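PDB 6LN0: Non-structural protein 3 from Porcine deltacoronavirus, which probably combines an ADP-ribose-recognising macro domain with a papain-like cysteine peptidase that cleaves the viral replicase polyprotein. Local coordinates for residues C232-T237 with P292-A297; W298-A301 with R306-E309; H240-S245 with D257-V262; N267-T272 with A282-Y287. All blocks are in the same frame, centred on the assembly; numbering follows the deposited sequence.

Interaction 1: residues C232-T237 with P292-A297; sequences CVYLKT and PNRFVA
Tyr234 and Thr237 of helix 228-237 close round Ala297 of helix 293-302, a near-antiparallel helix pair in the helical part of the coronavirus papain-like peptidase; the axes of the two short segments pass 8.7 Å apart, with directions 145° apart. The apolar contact centres on one methyl group. Ala297 CB meets Thr237 CB at 3.7 Å and Tyr234 CD1 at the same distance, while Thr237 CG2 lies 3.8 Å from Ala297 CA. With so small a side chain between them, the Thr237 and Ala297 CA atoms come within 5.1 Å. A second group of contacts sets ring against backbone. Tyr234 CG stands anti to the backbone N (chi1 163°), and this carries the ring across to the partner helix edge first: Arg294 O and Ala297 C lie at its rim near the ring plane, CE1 being 3.5 Å from Arg294 O. Beyond the rim, the hydroxyl meets the Arg294 chain, with OH 3.7 Å from NE, and ring and guanidinium are inclined to one another at 59°. No hydrogen bond joins them; the guanidinium charge is answered through NH1 by a salt bridge to Glu286 of helix 278-287. Within its own helix, Thr237 bonds back to Val233: Val233 O accepts from both Thr237 N and Thr237 OG1, the hydroxyl approaching from above the carbonyl plane at 2.7 Å.

Interaction 2: residues W298-A301 with R306-E309; sequences WIYA and RVGE
Tyr300 projects from helix 293-302 against the turn that begins at Arg306, and Val307 CG1 sits over one face of its ring. This is a CH-pi contact: CG1 is 3.8 Å from the ring centroid and only 14° off the normal, displaced slightly toward CZ. The two side chains cross at about a right angle. Val307 CG1 stands beside its backbone N, which puts this methyl, rather than CG2, on the ring. Near the same ring runs the peptide between Arg306 and Val307, with Tyr300 CE1 3.6 Å from Val307 N, while Glu309 O lies farther out near the ring plane. Residues 306-309 form a type II beta turn, with Gly308 at its third position and Glu309 N bonded to Arg306 O at 2.8 Å. The Glu309 side chain closes the turn a second time: Arg306 N donates to OE1 at 2.8 Å, from above the carboxylate plane, with an N-H...O angle of 153°. Along the chain, the turn lies in the loop between helices 293-302 and 313-322. Val307 also touches Thr237 of helix 228-237 and Trp242, which leads into strand 244-247, whereas Tyr300 meets Phe261 of helix 260-270 edge-to-face.

Interaction 3: residues H240-S245 with D257-V262; sequences HKWVVS and DNNCFV
Asn259 holds CG between its backbone N and carbonyl carbon (chi1 68°), while Trp242 keeps CG anti to its own carbonyl carbon (chi1 -49°); these two settings bring amide and indole together from opposite directions. ND2 approaches the six-membered ring 3.4 Å from Trp242 CZ3, and Asn259 CB lies 3.9 Å from the same carbon. Amide and indole planes differ by just 13°, and the nitrogen comes in obliquely; the two flat groups lie nearly parallel. Both polar atoms of the amide are bonded to the main chain just after strand 250-253: OD1 accepts from Lys256 N and ND2 donates to Lys254 O, which fixes the rotation of the group beside the indole. The second contact joins His240 and Asp257. Asp257 and Asn258 both have left-handed backbone angles, and the Asp257 side chain is directed to the imidazole. OD2 meets the edge of the ring in its plane, 3.2 Å from His240 CE1 and 3.6 Å from His240 NE2, with the carboxylate steeply turned against the ring. His240 ND1 in turn lies over one face of Trp242. Just after Asn259 comes Cys260, at the start of helix 260-270 and touching His398, consistent with the cysteine-histidine pair of a papain-like peptidase. The contact at the outer end is probably electrostatic in character: no hydrogen bond is made, but the nearby carboxylate could polarise the imidazole CE1-H and might favour a protonated His240.

Interaction 4: residues N267-T272 with A282-Y287; sequences NLFQNT and ALYREY
Gln270 and Tyr287 share an acceptor: Gln270 NE2 and Tyr287 OH both hydrogen-bond to the backbone oxygen of Met251, in strand 250-253, so one carbonyl ties the ends of two side chains from different helices. Between the two donors the contact is looser, NE2 lying at the edge of the phenol ring, 4.3 Å from Tyr287 CE1. The Gln270 chain, extended beyond CG, also passes the end of Tyr284: CG is 3.3 Å from Tyr284 OH, near the plane of that ring, and the Gln270 amide stands almost perpendicular to it. Tyr284 carries the aromatic half of the contact. Its CG and that of Phe269 are each anti to the backbone N (chi1 179° and -179°), and the two rings form a T-shaped pair. The edge of Phe269 is directed at the face of Tyr284, with centroids 5.7 Å apart and planes at 89°; the closest ring carbons are Phe269 CE1 and Tyr284 CZ at 4.2 Å. Phe276 extends the cluster, stacking on Phe269 and meeting Tyr284 edge-to-face. Just along the chain, Phe269 O is held twice by Thr272, through N at 2.9 Å and through OG1 at 3.0 Å, the hydroxyl lying on a carbonyl lone pair. The whole is an aromatic cluster between consecutive helices, 260-270 and 278-287, the former starting at Cys260, consistent with the helix that carries the nucleophilic cysteine at its N-terminus in papain-like peptidases.

Interactions 1 and 2 share helix 293-302, with centres about 8 Å apart, and Thr237 CG2 touches Val307 CG1 at 3.8 Å. Interactions 3 and 4 both use helix 260-270, one near each end, their centres about 14 Å apart. Along the chain both are nested inside the loop closed by interaction 1. Val244 CG1 lies 3.6 Å from Tyr287 CE2, and Phe295 CE2 lies 3.6 Å from Tyr284 CD1, joining interaction 4 to interactions 3 and 1. Tyr300 OH, 3.5 Å from Asn259 CB, brings interaction 2 up to the residue just before Cys260, the probable active-site cysteine. The zinc ion, bound by Cys334, Cys335, Cys360 and Cys363, takes no part in these contacts.

Interaction 1: residues C232-T237 with P292-A297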
loop_
_atom_site.group_PDB
_atom_site.type_symbol
_atom_site.label_atom_id
_atom_site.label_comp_id
_atom_site.label_asym_id
_atom_site.label_seq_id
_atom_site.Cartn_x
_atom_site.Cartn_y
_atom_site.Cartn_z
ATOM N N CYS A 232 -9.033 0.263 4.615
ATOM C CA CYS A 232 -8.348 -0.980 4.938
ATOM C C CYS A 232 -9.074 -1.716 6.038
ATOM O O CYS A 232 -9.355 -2.921 5.914
ATOM C CB CYS A 232 -6.916 -0.683 5.375
ATOM S SG CYS A 232 -5.790 -0.370 4.049
ATOM N N VAL A 233 -9.385 -0.998 7.129
ATOM C CA VAL A 233 -10.155 -1.597 8.202
ATOM C C VAL A 233 -11.438 -2.194 7.647
ATOM O O VAL A 233 -11.836 -3.318 7.996
ATOM C CB VAL A 233 -10.449 -0.551 9.290
ATOM C CG1 VAL A 233 -11.439 -1.114 10.321
ATOM C CG2 VAL A 233 -9.149 -0.038 9.949
ATOM N N TYR A 234 -12.070 -1.475 6.726
ATOM C CA TYR A 234 -13.318 -1.953 6.147
ATOM C C TYR A 234 -13.112 -3.267 5.411
ATOM O O TYR A 234 -13.859 -4.231 5.613
ATOM C CB TYR A 234 -13.889 -0.896 5.205
ATOM C CG TYR A 234 -14.927 -1.433 4.259
ATOM C CD1 TYR A 234 -16.200 -1.732 4.727
ATOM C CD2 TYR A 234 -14.651 -1.626 2.888
ATOM C CE1 TYR A 234 -17.190 -2.216 3.883
ATOM C CE2 TYR A 234 -15.660 -2.123 2.014
ATOM C CZ TYR A 234 -16.934 -2.418 2.551
ATOM O OH TYR A 234 -17.978 -2.907 1.796
ATOM N N LEU A 235 -12.096 -3.329 4.555
ATOM C CA LEU A 235 -11.857 -4.532 3.768
ATOM C C LEU A 235 -11.586 -5.737 4.659
ATOM O O LEU A 235 -12.074 -6.841 4.392
ATOM C CB LEU A 235 -10.684 -4.315 2.800
ATOM C CG LEU A 235 -10.964 -3.327 1.668
ATOM C CD1 LEU A 235 -9.673 -2.921 0.949
ATOM C CD2 LEU A 235 -11.956 -3.945 0.708
ATOM N N LYS A 236 -10.791 -5.555 5.708
ATOM C CA LYS A 236 -10.477 -6.683 6.572
ATOM C C LYS A 236 -11.684 -7.103 7.420
ATOM O O LYS A 236 -11.918 -8.301 7.612
ATOM C CB LYS A 236 -9.266 -6.341 7.435
ATOM C CG LYS A 236 -7.981 -6.242 6.634
ATOM C CD LYS A 236 -6.842 -5.729 7.487
ATOM C CE LYS A 236 -5.640 -6.675 7.405
ATOM N NZ LYS A 236 -4.366 -5.944 7.123
ATOM N N THR A 237 -12.485 -6.142 7.899
ATOM C CA THR A 237 -13.646 -6.476 8.729
ATOM C C THR A 237 -14.749 -7.169 7.936
ATOM O O THR A 237 -15.610 -7.822 8.526
ATOM C CB THR A 237 -14.184 -5.208 9.409
ATOM O OG1 THR A 237 -13.108 -4.530 10.078
ATOM C CG2 THR A 237 -15.266 -5.532 10.432
ATOM N N PRO A 292 -24.784 -9.596 6.596
ATOM C CA PRO A 292 -24.443 -8.416 7.393
ATOM C C PRO A 292 -23.014 -7.918 7.197
ATOM O O PRO A 292 -22.651 -6.878 7.765
ATOM C CB PRO A 292 -24.655 -8.913 8.821
ATOM C CG PRO A 292 -24.289 -10.374 8.733
ATOM C CD PRO A 292 -24.665 -10.847 7.364
ATOM N N ASN A 293 -22.193 -8.599 6.405
ATOM C CA ASN A 293 -20.754 -8.408 6.520
ATOM C C ASN A 293 -20.323 -7.021 6.055
ATOM O O ASN A 293 -19.622 -6.309 6.780
ATOM C CB ASN A 293 -20.024 -9.498 5.743
ATOM C CG ASN A 293 -19.891 -10.769 6.547
ATOM O OD1 ASN A 293 -20.786 -11.129 7.311
ATOM N ND2 ASN A 293 -18.762 -11.450 6.393
ATOM N N ARG A 294 -20.739 -6.611 4.865
ATOM C CA ARG A 294 -20.247 -5.338 4.352
ATOM C C ARG A 294 -20.786 -4.172 5.175
ATOM O O ARG A 294 -20.020 -3.301 5.619
ATOM C CB ARG A 294 -20.602 -5.212 2.872
ATOM C CG ARG A 294 -19.762 -6.158 2.022
ATOM C CD ARG A 294 -20.293 -6.349 0.613
ATOM N NE ARG A 294 -19.872 -5.260 -0.258
ATOM C CZ ARG A 294 -20.685 -4.565 -1.060
ATOM N NH1 ARG A 294 -21.974 -4.855 -1.131
ATOM N NH2 ARG A 294 -20.202 -3.570 -1.803
ATOM N N PHE A 295 -22.100 -4.167 5.424
ATOM C CA PHE A 295 -22.742 -3.072 6.147
ATOM C C PHE A 295 -22.131 -2.880 7.525
ATOM O O PHE A 295 -21.847 -1.751 7.931
ATOM C CB PHE A 295 -24.234 -3.366 6.255
ATOM C CG PHE A 295 -25.049 -2.248 6.822
ATOM C CD1 PHE A 295 -24.983 -0.974 6.276
ATOM C CD2 PHE A 295 -25.931 -2.480 7.865
ATOM C CE1 PHE A 295 -25.760 0.057 6.769
ATOM C CE2 PHE A 295 -26.729 -1.447 8.373
ATOM C CZ PHE A 295 -26.643 -0.181 7.826
ATOM N N VAL A 296 -21.898 -3.972 8.247
ATOM C CA VAL A 296 -21.317 -3.891 9.583
ATOM C C VAL A 296 -19.873 -3.424 9.522
ATOM O O VAL A 296 -19.420 -2.640 10.370
ATOM C CB VAL A 296 -21.431 -5.256 10.292
ATOM C CG1 VAL A 296 -20.649 -5.230 11.567
ATOM C CG2 VAL A 296 -22.903 -5.571 10.602
ATOM N N ALA A 297 -19.111 -3.936 8.551
ATOM C CA ALA A 297 -17.726 -3.500 8.395
ATOM C C ALA A 297 -17.664 -2.009 8.083
ATOM O O ALA A 297 -16.834 -1.275 8.636
ATOM C CB ALA A 297 -17.040 -4.313 7.300
#

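Interaction 2: residues W298-A301 with R306-E309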
loop_
_atom_site.group_PDB
_atom_site.type_symbol
_atom_site.label_atom_id
_atom_site.label_comp_id
_atom_site.label_asym_id
_atom_site.label_seq_id
_atom_site.Cartn_x
_atom_site.Cartn_y
_atom_site.Cartn_z
ATOM N N TRP A 298 -18.553 -1.540 7.220
ATOM C CA TRP A 298 -18.674 -0.105 7.009
ATOM C C TRP A 298 -18.952 0.644 8.313
ATOM O O TRP A 298 -18.443 1.752 8.516
ATOM C CB TRP A 298 -19.765 0.170 5.978
ATOM C CG TRP A 298 -19.944 1.616 5.699
ATOM C CD1 TRP A 298 -19.077 2.454 5.024
ATOM C CD2 TRP A 298 -21.063 2.423 6.079
ATOM N NE1 TRP A 298 -19.604 3.725 4.964
ATOM C CE2 TRP A 298 -20.819 3.735 5.597
ATOM C CE3 TRP A 298 -22.246 2.166 6.765
ATOM C CZ2 TRP A 298 -21.713 4.779 5.803
ATOM C CZ3 TRP A 298 -23.143 3.209 6.958
ATOM C CH2 TRP A 298 -22.873 4.492 6.481
ATOM N N ILE A 299 -19.757 0.078 9.217
ATOM C CA ILE A 299 -20.036 0.803 10.456
ATOM C C ILE A 299 -18.774 0.911 11.290
ATOM O O ILE A 299 -18.453 1.978 11.827
ATOM C CB ILE A 299 -21.165 0.141 11.264
ATOM C CG1 ILE A 299 -22.400 -0.050 10.409
ATOM C CG2 ILE A 299 -21.465 0.960 12.499
ATOM C CD1 ILE A 299 -23.358 0.979 10.539
ATOM N N TYR A 300 -18.051 -0.197 11.427
ATOM C CA TYR A 300 -16.846 -0.188 12.248
ATOM C C TYR A 300 -15.790 0.753 11.689
ATOM O O TYR A 300 -15.132 1.473 12.451
ATOM C CB TYR A 300 -16.266 -1.589 12.351
ATOM C CG TYR A 300 -16.785 -2.411 13.513
ATOM C CD1 TYR A 300 -16.130 -2.395 14.732
ATOM C CD2 TYR A 300 -17.904 -3.233 13.370
ATOM C CE1 TYR A 300 -16.567 -3.160 15.778
ATOM C CE2 TYR A 300 -18.345 -3.998 14.405
ATOM C CZ TYR A 300 -17.676 -3.957 15.619
ATOM O OH TYR A 300 -18.111 -4.717 16.678
ATOM N N ALA A 301 -15.598 0.754 10.360
ATOM C CA ALA A 301 -14.566 1.612 9.767
ATOM C C ALA A 301 -14.963 3.087 9.815
ATOM O O ALA A 301 -14.106 3.960 9.982
ATOM C CB ALA A 301 -14.285 1.195 8.321
ATOM N N ARG A 306 -12.508 -1.334 16.181
ATOM C CA ARG A 306 -12.143 -2.668 15.749
ATOM C C ARG A 306 -13.065 -3.678 16.415
ATOM O O ARG A 306 -13.505 -3.492 17.550
ATOM C CB ARG A 306 -10.683 -2.975 16.072
ATOM C CG ARG A 306 -9.717 -1.865 15.659
ATOM C CD ARG A 306 -9.846 -1.515 14.168
ATOM N NE ARG A 306 -9.608 -2.668 13.292
ATOM C CZ ARG A 306 -8.412 -3.041 12.831
ATOM N NH1 ARG A 306 -7.323 -2.354 13.157
ATOM N NH2 ARG A 306 -8.310 -4.102 12.039
ATOM N N VAL A 307 -13.365 -4.749 15.685
ATOM C CA VAL A 307 -14.202 -5.811 16.223
ATOM C C VAL A 307 -13.600 -6.346 17.513
ATOM O O VAL A 307 -12.399 -6.636 17.589
ATOM C CB VAL A 307 -14.367 -6.911 15.171
ATOM C CG1 VAL A 307 -15.384 -6.478 14.147
ATOM C CG2 VAL A 307 -13.042 -7.163 14.487
ATOM N N GLY A 308 -14.439 -6.479 18.538
ATOM C CA GLY A 308 -13.981 -6.812 19.870
ATOM C C GLY A 308 -14.023 -5.592 20.766
ATOM O O GLY A 308 -14.366 -5.671 21.949
ATOM N N GLU A 309 -13.684 -4.446 20.184
ATOM C CA GLU A 309 -13.774 -3.163 20.861
ATOM C C GLU A 309 -15.229 -2.740 20.952
ATOM O O GLU A 309 -16.067 -3.130 20.125
ATOM C CB GLU A 309 -12.960 -2.132 20.085
ATOM C CG GLU A 309 -12.694 -0.789 20.688
ATOM C CD GLU A 309 -11.846 0.033 19.716
ATOM O OE1 GLU A 309 -11.500 -0.522 18.634
ATOM O OE2 GLU A 309 -11.535 1.215 20.016
#

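Interaction 3: residues H240-S245 with D257-V262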
loop_
_atom_site.group_PDB
_atom_site.type_symbol
_atom_site.label_atom_id
_atom_site.label_comp_id
_atom_site.label_asym_id
_atom_site.label_seq_id
_atom_site.Cartn_x
_atom_site.Cartn_y
_atom_site.Cartn_z
ATOM N N HIS A 240 -15.214 -10.898 8.942
ATOM C CA HIS A 240 -15.838 -11.366 10.173
ATOM C C HIS A 240 -17.143 -12.080 9.869
ATOM O O HIS A 240 -17.940 -11.626 9.043
ATOM C CB HIS A 240 -16.097 -10.195 11.110
ATOM C CG HIS A 240 -15.868 -10.514 12.548
ATOM N ND1 HIS A 240 -16.897 -10.584 13.467
ATOM C CD2 HIS A 240 -14.730 -10.782 13.233
ATOM C CE1 HIS A 240 -16.401 -10.868 14.658
ATOM N NE2 HIS A 240 -15.091 -10.994 14.544
ATOM N N LYS A 241 -17.362 -13.208 10.530
ATOM C CA LYS A 241 -18.637 -13.916 10.412
ATOM C C LYS A 241 -19.591 -13.414 11.492
ATOM O O LYS A 241 -19.220 -13.336 12.667
ATOM C CB LYS A 241 -18.437 -15.435 10.507
ATOM C CG LYS A 241 -17.386 -15.990 9.503
ATOM C CD LYS A 241 -17.620 -17.479 9.147
ATOM C CE LYS A 241 -16.400 -18.125 8.453
ATOM N NZ LYS A 241 -16.558 -18.328 6.967
ATOM N N TRP A 242 -20.799 -13.033 11.090
ATOM C CA TRP A 242 -21.840 -12.619 12.021
ATOM C C TRP A 242 -23.091 -13.448 11.797
ATOM O O TRP A 242 -23.262 -14.088 10.756
ATOM C CB TRP A 242 -22.245 -11.153 11.858
ATOM C CG TRP A 242 -21.158 -10.142 11.801
ATOM C CD1 TRP A 242 -20.652 -9.561 10.677
ATOM C CD2 TRP A 242 -20.478 -9.533 12.911
ATOM N NE1 TRP A 242 -19.689 -8.646 11.017
ATOM C CE2 TRP A 242 -19.561 -8.610 12.380
ATOM C CE3 TRP A 242 -20.548 -9.685 14.294
ATOM C CZ2 TRP A 242 -18.718 -7.846 13.184
ATOM C CZ3 TRP A 242 -19.707 -8.927 15.091
ATOM C CH2 TRP A 242 -18.808 -8.017 14.535
ATOM N N VAL A 243 -24.001 -13.389 12.768
ATOM C CA VAL A 243 -25.326 -13.980 12.630
ATOM C C VAL A 243 -26.366 -12.869 12.754
ATOM O O VAL A 243 -26.346 -12.091 13.719
ATOM C CB VAL A 243 -25.548 -15.089 13.679
ATOM C CG1 VAL A 243 -27.043 -15.285 13.987
ATOM C CG2 VAL A 243 -24.864 -16.399 13.230
ATOM N N VAL A 244 -27.258 -12.780 11.768
ATOM C CA VAL A 244 -28.403 -11.884 11.850
ATOM C C VAL A 244 -29.676 -12.722 11.845
ATOM O O VAL A 244 -29.690 -13.874 11.402
ATOM C CB VAL A 244 -28.436 -10.832 10.722
ATOM C CG1 VAL A 244 -27.545 -9.659 11.084
ATOM C CG2 VAL A 244 -28.036 -11.460 9.400
ATOM N N SER A 245 -30.766 -12.106 12.302
ATOM C CA SER A 245 -31.918 -12.854 12.801
ATOM C C SER A 245 -33.140 -11.945 12.817
ATOM O O SER A 245 -33.094 -10.889 13.452
ATOM C CB SER A 245 -31.607 -13.367 14.210
ATOM O OG SER A 245 -32.695 -14.069 14.747
ATOM N N ASP A 257 -18.807 -10.148 20.428
ATOM C CA ASP A 257 -17.579 -9.367 20.275
ATOM C C ASP A 257 -17.806 -7.876 20.532
ATOM O O ASP A 257 -17.222 -7.017 19.857
ATOM C CB ASP A 257 -16.968 -9.576 18.887
ATOM C CG ASP A 257 -16.294 -10.921 18.732
ATOM O OD1 ASP A 257 -15.394 -11.229 19.545
ATOM O OD2 ASP A 257 -16.647 -11.658 17.777
ATOM N N ASN A 258 -18.667 -7.560 21.501
ATOM C CA ASN A 258 -18.954 -6.185 21.899
ATOM C C ASN A 258 -19.653 -5.390 20.813
ATOM O O ASN A 258 -19.552 -4.164 20.785
ATOM C CB ASN A 258 -17.689 -5.433 22.310
ATOM C CG ASN A 258 -17.351 -5.624 23.745
ATOM O OD1 ASN A 258 -17.900 -6.508 24.403
ATOM N ND2 ASN A 258 -16.432 -4.804 24.256
ATOM N N ASN A 259 -20.349 -6.052 19.908
ATOM C CA ASN A 259 -20.988 -5.350 18.809
ATOM C C ASN A 259 -22.356 -4.740 19.185
ATOM O O ASN A 259 -23.144 -4.453 18.275
ATOM C CB ASN A 259 -21.146 -6.297 17.614
ATOM C CG ASN A 259 -22.141 -7.410 17.883
ATOM O OD1 ASN A 259 -22.551 -7.616 19.027
ATOM N ND2 ASN A 259 -22.544 -8.126 16.832
ATOM N N CYS A 260 -22.682 -4.561 20.472
ATOM C CA CYS A 260 -24.046 -4.136 20.798
ATOM C C CYS A 260 -24.286 -2.696 20.380
ATOM O O CYS A 260 -25.392 -2.358 19.939
ATOM C CB CYS A 260 -24.343 -4.349 22.293
ATOM S SG CYS A 260 -23.206 -3.547 23.450
ATOM N N PHE A 261 -23.251 -1.857 20.468
ATOM C CA PHE A 261 -23.339 -0.500 19.936
ATOM C C PHE A 261 -23.728 -0.470 18.463
ATOM O O PHE A 261 -24.297 0.527 18.006
ATOM C CB PHE A 261 -22.022 0.264 20.151
ATOM C CG PHE A 261 -20.933 -0.049 19.146
ATOM C CD1 PHE A 261 -20.249 -1.250 19.183
ATOM C CD2 PHE A 261 -20.569 0.890 18.198
ATOM C CE1 PHE A 261 -19.221 -1.511 18.256
ATOM C CE2 PHE A 261 -19.560 0.645 17.278
ATOM C CZ PHE A 261 -18.886 -0.563 17.308
ATOM N N VAL A 262 -23.488 -1.545 17.722
ATOM C CA VAL A 262 -23.879 -1.568 16.319
ATOM C C VAL A 262 -25.327 -2.002 16.174
ATOM O O VAL A 262 -26.132 -1.322 15.525
ATOM C CB VAL A 262 -22.937 -2.479 15.506
ATOM C CG1 VAL A 262 -23.441 -2.628 14.100
ATOM C CG2 VAL A 262 -21.537 -1.928 15.524
#

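Interaction 4: residues N267-T272 with A282-Y287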
loop_
_atom_site.group_PDB
_atom_site.type_symbol
_atom_site.label_atom_id
_atom_site.label_comp_id
_atom_site.label_asym_id
_atom_site.label_seq_id
_atom_site.Cartn_x
_atom_site.Cartn_y
_atom_site.Cartn_z
ATOM N N ASN A 267 -30.811 -1.013 14.941
ATOM C CA ASN A 267 -32.189 -1.342 15.276
ATOM C C ASN A 267 -33.043 -0.091 15.459
ATOM O O ASN A 267 -34.188 -0.060 15.005
ATOM C CB ASN A 267 -32.232 -2.236 16.509
ATOM C CG ASN A 267 -31.755 -3.640 16.194
ATOM O OD1 ASN A 267 -31.720 -4.046 15.013
ATOM N ND2 ASN A 267 -31.355 -4.379 17.225
ATOM N N LEU A 268 -32.512 0.948 16.108
ATOM C CA LEU A 268 -33.161 2.257 16.060
ATOM C C LEU A 268 -33.413 2.685 14.619
ATOM O O LEU A 268 -34.523 3.097 14.264
ATOM C CB LEU A 268 -32.302 3.296 16.777
ATOM C CG LEU A 268 -32.856 4.706 16.866
ATOM C CD1 LEU A 268 -34.158 4.730 17.648
ATOM C CD2 LEU A 268 -31.820 5.597 17.532
ATOM N N PHE A 269 -32.388 2.574 13.766
ATOM C CA PHE A 269 -32.528 3.056 12.397
ATOM C C PHE A 269 -33.660 2.330 11.686
ATOM O O PHE A 269 -34.463 2.952 10.983
ATOM C CB PHE A 269 -31.212 2.902 11.609
ATOM C CG PHE A 269 -31.316 3.414 10.205
ATOM C CD1 PHE A 269 -31.746 2.588 9.179
ATOM C CD2 PHE A 269 -31.083 4.747 9.928
ATOM C CE1 PHE A 269 -31.911 3.079 7.903
ATOM C CE2 PHE A 269 -31.248 5.246 8.648
ATOM C CZ PHE A 269 -31.643 4.408 7.634
ATOM N N GLN A 270 -33.746 1.013 11.871
ATOM C CA GLN A 270 -34.812 0.243 11.248
ATOM C C GLN A 270 -36.198 0.729 11.658
ATOM O O GLN A 270 -37.153 0.530 10.900
ATOM C CB GLN A 270 -34.644 -1.242 11.583
ATOM C CG GLN A 270 -33.474 -1.906 10.853
ATOM C CD GLN A 270 -33.379 -3.392 11.125
ATOM O OE1 GLN A 270 -33.997 -4.199 10.429
ATOM N NE2 GLN A 270 -32.611 -3.764 12.154
ATOM N N ASN A 271 -36.331 1.372 12.824
ATOM C CA ASN A 271 -37.615 1.905 13.259
ATOM C C ASN A 271 -37.807 3.367 12.899
ATOM O O ASN A 271 -38.668 4.024 13.491
ATOM C CB ASN A 271 -37.800 1.709 14.767
ATOM C CG ASN A 271 -38.268 0.304 15.104
ATOM O OD1 ASN A 271 -37.504 -0.503 15.640
ATOM N ND2 ASN A 271 -39.507 -0.014 14.739
ATOM N N THR A 272 -37.022 3.895 11.971
ATOM C CA THR A 272 -37.308 5.192 11.380
ATOM C C THR A 272 -37.773 4.997 9.942
ATOM O O THR A 272 -37.911 3.879 9.447
ATOM C CB THR A 272 -36.093 6.110 11.403
ATOM O OG1 THR A 272 -35.270 5.770 10.290
ATOM C CG2 THR A 272 -35.313 5.931 12.674
ATOM N N ALA A 282 -27.214 -0.209 -0.780
ATOM C CA ALA A 282 -26.737 -1.479 -1.320
ATOM C C ALA A 282 -26.150 -2.372 -0.232
ATOM O O ALA A 282 -26.358 -3.591 -0.251
ATOM C CB ALA A 282 -25.698 -1.235 -2.425
ATOM N N LEU A 283 -25.373 -1.806 0.697
ATOM C CA LEU A 283 -24.905 -2.629 1.805
ATOM C C LEU A 283 -26.081 -3.033 2.682
ATOM O O LEU A 283 -26.172 -4.180 3.140
ATOM C CB LEU A 283 -23.850 -1.882 2.623
ATOM C CG LEU A 283 -22.707 -1.171 1.872
ATOM C CD1 LEU A 283 -21.645 -0.710 2.844
ATOM C CD2 LEU A 283 -22.095 -2.056 0.794
ATOM N N TYR A 284 -27.024 -2.114 2.871
ATOM C CA TYR A 284 -28.087 -2.324 3.846
ATOM C C TYR A 284 -29.064 -3.387 3.376
ATOM O O TYR A 284 -29.487 -4.234 4.165
ATOM C CB TYR A 284 -28.788 -1.005 4.099
ATOM C CG TYR A 284 -29.935 -1.022 5.051
ATOM C CD1 TYR A 284 -29.768 -1.404 6.372
ATOM C CD2 TYR A 284 -31.188 -0.576 4.646
ATOM C CE1 TYR A 284 -30.838 -1.366 7.261
ATOM C CE2 TYR A 284 -32.257 -0.530 5.526
ATOM C CZ TYR A 284 -32.081 -0.925 6.825
ATOM O OH TYR A 284 -33.151 -0.892 7.691
ATOM N N ARG A 285 -29.398 -3.391 2.085
ATOM C CA ARG A 285 -30.269 -4.449 1.591
ATOM C C ARG A 285 -29.581 -5.816 1.645
ATOM O O ARG A 285 -30.261 -6.838 1.779
ATOM C CB ARG A 285 -30.781 -4.092 0.192
ATOM C CG ARG A 285 -31.872 -2.994 0.256
ATOM C CD ARG A 285 -32.686 -2.823 -1.031
ATOM N NE ARG A 285 -31.847 -2.594 -2.209
ATOM C CZ ARG A 285 -32.260 -1.977 -3.315
ATOM N NH1 ARG A 285 -33.499 -1.511 -3.391
ATOM N NH2 ARG A 285 -31.433 -1.817 -4.344
ATOM N N GLU A 286 -28.245 -5.872 1.619
ATOM C CA GLU A 286 -27.587 -7.137 1.934
ATOM C C GLU A 286 -27.876 -7.545 3.372
ATOM O O GLU A 286 -28.384 -8.640 3.632
ATOM C CB GLU A 286 -26.080 -7.046 1.700
ATOM C CG GLU A 286 -25.713 -7.144 0.254
ATOM C CD GLU A 286 -24.214 -7.054 -0.003
ATOM O OE1 GLU A 286 -23.402 -7.373 0.903
ATOM O OE2 GLU A 286 -23.851 -6.676 -1.139
ATOM N N TYR A 287 -27.545 -6.671 4.322
ATOM C CA TYR A 287 -27.796 -6.958 5.731
ATOM C C TYR A 287 -29.231 -7.421 5.956
ATOM O O TYR A 287 -29.473 -8.430 6.630
ATOM C CB TYR A 287 -27.486 -5.712 6.567
ATOM C CG TYR A 287 -27.879 -5.783 8.034
ATOM C CD1 TYR A 287 -29.182 -5.493 8.454
ATOM C CD2 TYR A 287 -26.944 -6.097 9.003
ATOM C CE1 TYR A 287 -29.528 -5.548 9.795
ATOM C CE2 TYR A 287 -27.291 -6.138 10.344
ATOM C CZ TYR A 287 -28.570 -5.870 10.724
ATOM O OH TYR A 287 -28.887 -5.928 12.058
#